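PDB 4Z8W: major pollen allergen Pla l 1 from Plantago lanceolata, which is a secreted pollen allergen of the Ole e 1 family and probably binds zinc ions. Local coordinates for residues A[32-40]-A[52-63]. Numbering follows the deposited sequence. Where two conformers were deposited one is given.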
loop_
_atom_site.group_PDB
_atom_site.type_symbol
_atom_site.label_atom_id
_atom_site.label_comp_id
_atom_site.label_asym_id
_atom_site.label_seq_id
_atom_site.Cartn_x
_atom_site.Cartn_y
_atom_site.Cartn_z
ATOM N N ARG A 32 -5.707 10.887 5.203
ATOM C CA ARG A 32 -4.289 10.568 4.984
ATOM C C ARG A 32 -3.592 10.217 6.296
ATOM O O ARG A 32 -3.741 10.921 7.258
ATOM C CB ARG A 32 -3.602 11.782 4.326
ATOM C CG ARG A 32 -4.085 12.064 2.880
ATOM C CD ARG A 32 -3.684 13.424 2.276
ATOM N NE ARG A 32 -4.091 13.487 0.857
ATOM C CZ ARG A 32 -3.379 12.999 -0.181
ATOM N NH1 ARG A 32 -2.178 12.440 0.008
ATOM N NH2 ARG A 32 -3.867 13.081 -1.429
ATOM N N MET A 33 -2.856 9.109 6.350
ATOM C CA MET A 33 -2.182 8.683 7.596
ATOM C C MET A 33 -0.630 8.791 7.472
ATOM O O MET A 33 -0.004 8.049 6.689
ATOM C CB MET A 33 -2.540 7.216 7.944
ATOM C CG MET A 33 -1.864 6.677 9.204
ATOM S SD MET A 33 -2.193 4.981 9.602
ATOM C CE MET A 33 -3.988 5.037 9.729
ATOM N N ALA A 34 -0.025 9.660 8.294
ATOM C CA ALA A 34 1.415 9.735 8.514
ATOM C C ALA A 34 1.911 8.667 9.438
ATOM O O ALA A 34 1.267 8.319 10.433
ATOM C CB ALA A 34 1.801 11.134 9.072
ATOM N N GLY A 35 3.083 8.127 9.127
ATOM C CA GLY A 35 3.740 7.191 10.059
ATOM C C GLY A 35 3.331 5.783 9.834
ATOM O O GLY A 35 3.722 4.916 10.601
ATOM N N ALA A 36 2.478 5.519 8.809
ATOM C CA ALA A 36 2.095 4.140 8.579
ATOM C C ALA A 36 3.316 3.427 8.040
ATOM O O ALA A 36 4.116 4.016 7.361
ATOM C CB ALA A 36 0.932 4.022 7.545
ATOM N N GLN A 37 3.404 2.120 8.289
ATOM C CA GLN A 37 4.469 1.338 7.734
ATOM C C GLN A 37 3.899 0.358 6.702
ATOM O O GLN A 37 2.943 -0.377 6.992
ATOM C CB GLN A 37 5.209 0.587 8.846
ATOM C CG GLN A 37 5.929 1.520 9.861
ATOM C CD GLN A 37 6.326 0.810 11.163
ATOM O OE1 GLN A 37 6.596 -0.420 11.198
ATOM N NE2 GLN A 37 6.303 1.557 12.242
ATOM N N VAL A 38 4.578 0.312 5.543
ATOM C CA VAL A 38 4.197 -0.520 4.405
ATOM C C VAL A 38 5.395 -1.411 4.016
ATOM O O VAL A 38 6.535 -1.200 4.459
ATOM C CB VAL A 38 3.693 0.330 3.207
ATOM C CG1 VAL A 38 2.539 1.286 3.590
ATOM C CG2 VAL A 38 4.822 1.187 2.651
ATOM N N GLN A 39 5.158 -2.443 3.233
ATOM C CA GLN A 39 6.261 -3.255 2.772
ATOM C C GLN A 39 6.004 -3.740 1.340
ATOM O O GLN A 39 4.906 -4.272 1.044
ATOM C CB GLN A 39 6.407 -4.464 3.701
ATOM C CG GLN A 39 7.561 -5.398 3.350
ATOM C CD GLN A 39 7.820 -6.373 4.469
ATOM O OE1 GLN A 39 7.976 -5.952 5.632
ATOM N NE2 GLN A 39 7.802 -7.674 4.155
ATOM N N LEU A 40 6.990 -3.476 0.491
ATOM C CA LEU A 40 7.130 -4.094 -0.879
ATOM C C LEU A 40 7.766 -5.494 -0.823
ATOM O O LEU A 40 8.833 -5.675 -0.216
ATOM C CB LEU A 40 7.920 -3.151 -1.810
ATOM C CG LEU A 40 8.319 -3.852 -3.162
ATOM C CD1 LEU A 40 7.085 -4.109 -4.035
ATOM C CD2 LEU A 40 9.400 -3.120 -3.972
ATOM N N SER A 52 12.522 -7.659 -0.695
ATOM C CA SER A 52 11.582 -6.963 0.197
ATOM C C SER A 52 12.149 -5.633 0.588
ATOM O O SER A 52 13.343 -5.555 0.789
ATOM C CB SER A 52 11.383 -7.748 1.485
ATOM O OG SER A 52 10.385 -8.711 1.314
ATOM N N ILE A 53 11.310 -4.606 0.668
ATOM C CA ILE A 53 11.731 -3.279 1.160
ATOM C C ILE A 53 10.568 -2.588 1.919
ATOM O O ILE A 53 9.414 -2.646 1.479
ATOM C CB ILE A 53 12.353 -2.400 0.101
ATOM C CG1 ILE A 53 12.265 -0.936 0.513
ATOM C CG2 ILE A 53 11.769 -2.652 -1.243
ATOM C CD1 ILE A 53 12.231 -0.016 -0.656
ATOM N N GLY A 54 10.901 -1.974 3.067
ATOM C CA GLY A 54 9.937 -1.356 3.983
ATOM C C GLY A 54 10.127 0.150 3.999
ATOM O O GLY A 54 11.164 0.613 3.594
ATOM N N GLY A 55 9.088 0.919 4.336
ATOM C CA GLY A 55 9.213 2.379 4.542
ATOM C C GLY A 55 7.932 2.893 5.210
ATOM O O GLY A 55 6.949 2.127 5.435
ATOM N N GLU A 56 7.940 4.176 5.480
ATOM C CA GLU A 56 6.930 4.827 6.262
ATOM C C GLU A 56 6.334 5.903 5.433
ATOM O O GLU A 56 6.978 6.426 4.530
ATOM C CB GLU A 56 7.580 5.464 7.560
ATOM C CG GLU A 56 7.966 4.407 8.560
ATOM C CD GLU A 56 7.879 4.899 10.000
ATOM O OE1 GLU A 56 7.652 6.125 10.235
ATOM O OE2 GLU A 56 8.018 4.029 10.885
ATOM N N THR A 57 5.058 6.218 5.677
ATOM C CA THR A 57 4.445 7.295 4.922
ATOM C C THR A 57 4.814 8.640 5.557
ATOM O O THR A 57 5.157 8.662 6.730
ATOM C CB THR A 57 2.952 7.267 4.931
ATOM O OG1 THR A 57 2.473 7.154 6.295
ATOM C CG2 THR A 57 2.460 6.033 4.079
ATOM N N ASP A 58 4.667 9.699 4.798
ATOM C CA ASP A 58 5.002 11.035 5.275
ATOM C C ASP A 58 3.716 11.804 5.648
ATOM O O ASP A 58 2.591 11.200 5.816
ATOM C CB ASP A 58 5.802 11.775 4.157
ATOM C CG ASP A 58 4.963 12.139 2.986
ATOM O OD1 ASP A 58 3.735 11.880 2.996
ATOM O OD2 ASP A 58 5.524 12.711 2.009
ATOM N N GLN A 59 3.841 13.127 5.704
ATOM C CA GLN A 59 2.740 14.002 6.121
ATOM C C GLN A 59 1.536 13.949 5.253
ATOM O O GLN A 59 0.443 14.250 5.713
ATOM C CB GLN A 59 3.202 15.476 6.103
ATOM C CG GLN A 59 4.153 15.781 7.232
ATOM C CD GLN A 59 3.553 15.440 8.565
ATOM O OE1 GLN A 59 2.686 16.169 9.081
ATOM N NE2 GLN A 59 3.994 14.328 9.138
ATOM N N ASP A 60 1.725 13.701 3.969
ATOM C CA ASP A 60 0.583 13.557 3.093
ATOM C C ASP A 60 0.080 12.104 3.025
ATOM O O ASP A 60 -0.747 11.800 2.176
ATOM C CB ASP A 60 0.917 14.050 1.685
ATOM C CG ASP A 60 1.248 15.523 1.642
ATOM O OD1 ASP A 60 0.423 16.350 2.096
ATOM O OD2 ASP A 60 2.342 15.850 1.140
ATOM N N GLY A 61 0.563 11.240 3.898
ATOM C CA GLY A 61 0.237 9.779 3.859
ATOM C C GLY A 61 0.862 9.083 2.632
ATOM O O GLY A 61 0.321 8.079 2.145
ATOM N N VAL A 62 1.994 9.595 2.137
ATOM C CA VAL A 62 2.642 9.067 0.877
ATOM C C VAL A 62 3.897 8.333 1.226
ATOM O O VAL A 62 4.725 8.842 1.997
ATOM C CB VAL A 62 3.022 10.215 -0.097
ATOM C CG1 VAL A 62 3.648 9.682 -1.400
ATOM C CG2 VAL A 62 1.797 11.055 -0.436
ATOM N N TYR A 63 4.080 7.107 0.710
ATOM C CA TYR A 63 5.364 6.462 0.938
ATOM C C TYR A 63 6.135 6.512 -0.411
ATOM O O TYR A 63 5.541 6.716 -1.461
ATOM C CB TYR A 63 5.259 4.984 1.417
ATOM C CG TYR A 63 4.306 4.105 0.536
ATOM C CD1 TYR A 63 4.763 3.499 -0.678
ATOM C CD2 TYR A 63 2.983 3.911 0.921
ATOM C CE1 TYR A 63 3.899 2.721 -1.442
ATOM C CE2 TYR A 63 2.084 3.116 0.140
ATOM C CZ TYR A 63 2.548 2.544 -1.020
ATOM O OH TYR A 63 1.717 1.765 -1.770
#
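Val38 and Tyr63 meet beneath an antiparallel beta hairpin, strands 37-42 and 51-56, which forms one edge of a four-stranded sheet in this Ole e 1-like beta fold. Backbone bonds join Val38 to Gly55 and Leu40 to Ile53, the one from Gly55 N to Val38 O being weak. Methyl CG2 of Val38 sits over one face of the Tyr63 ring, 3.9 Å from its centroid and displaced toward the rim, a CH-pi contact; CG1 follows along the CD2 side. Tyr63 can turn its ring under the hairpin because CG lies between its own backbone N and carbonyl carbon (chi1 50°). On this same face Leu40 CD2 packs against Ile53 CG2 at 3.6 Å, and both side chains rest on Leu65 of strand 62-68. Gln37 and Glu56 occupy the other face, side by side and pointing the same way, with amide and carboxylate planes only 10° apart. Gln39, also there, sends its NE2 to Asp41.

Where the strand pairing ends, buried Thr57 ties the two segments together. Its hydroxyl donates to Met33 O over 2.7 Å, in the carbonyl plane on a lone pair, and accepts from Ala36 N; these two bonds, one given and one received, fix OG1 between Met33 and Ala36, and CB of Ala36 packs against it. Thr57 N in turn donates to Ala36 O. Beyond it, a type I turn from Asp58 to Gly61 is braced by Asp58 OD1, which takes Asp60 N, in an Asx turn, and Val62 N from opposite faces of the carboxylate. Arg32, extended from CG to NE, runs its aliphatic chain past the Asp60 carbonyl, and NH1 bonds to Asp60 O at 2.7 Å, the oxygen only 4° out of the guanidinium plane.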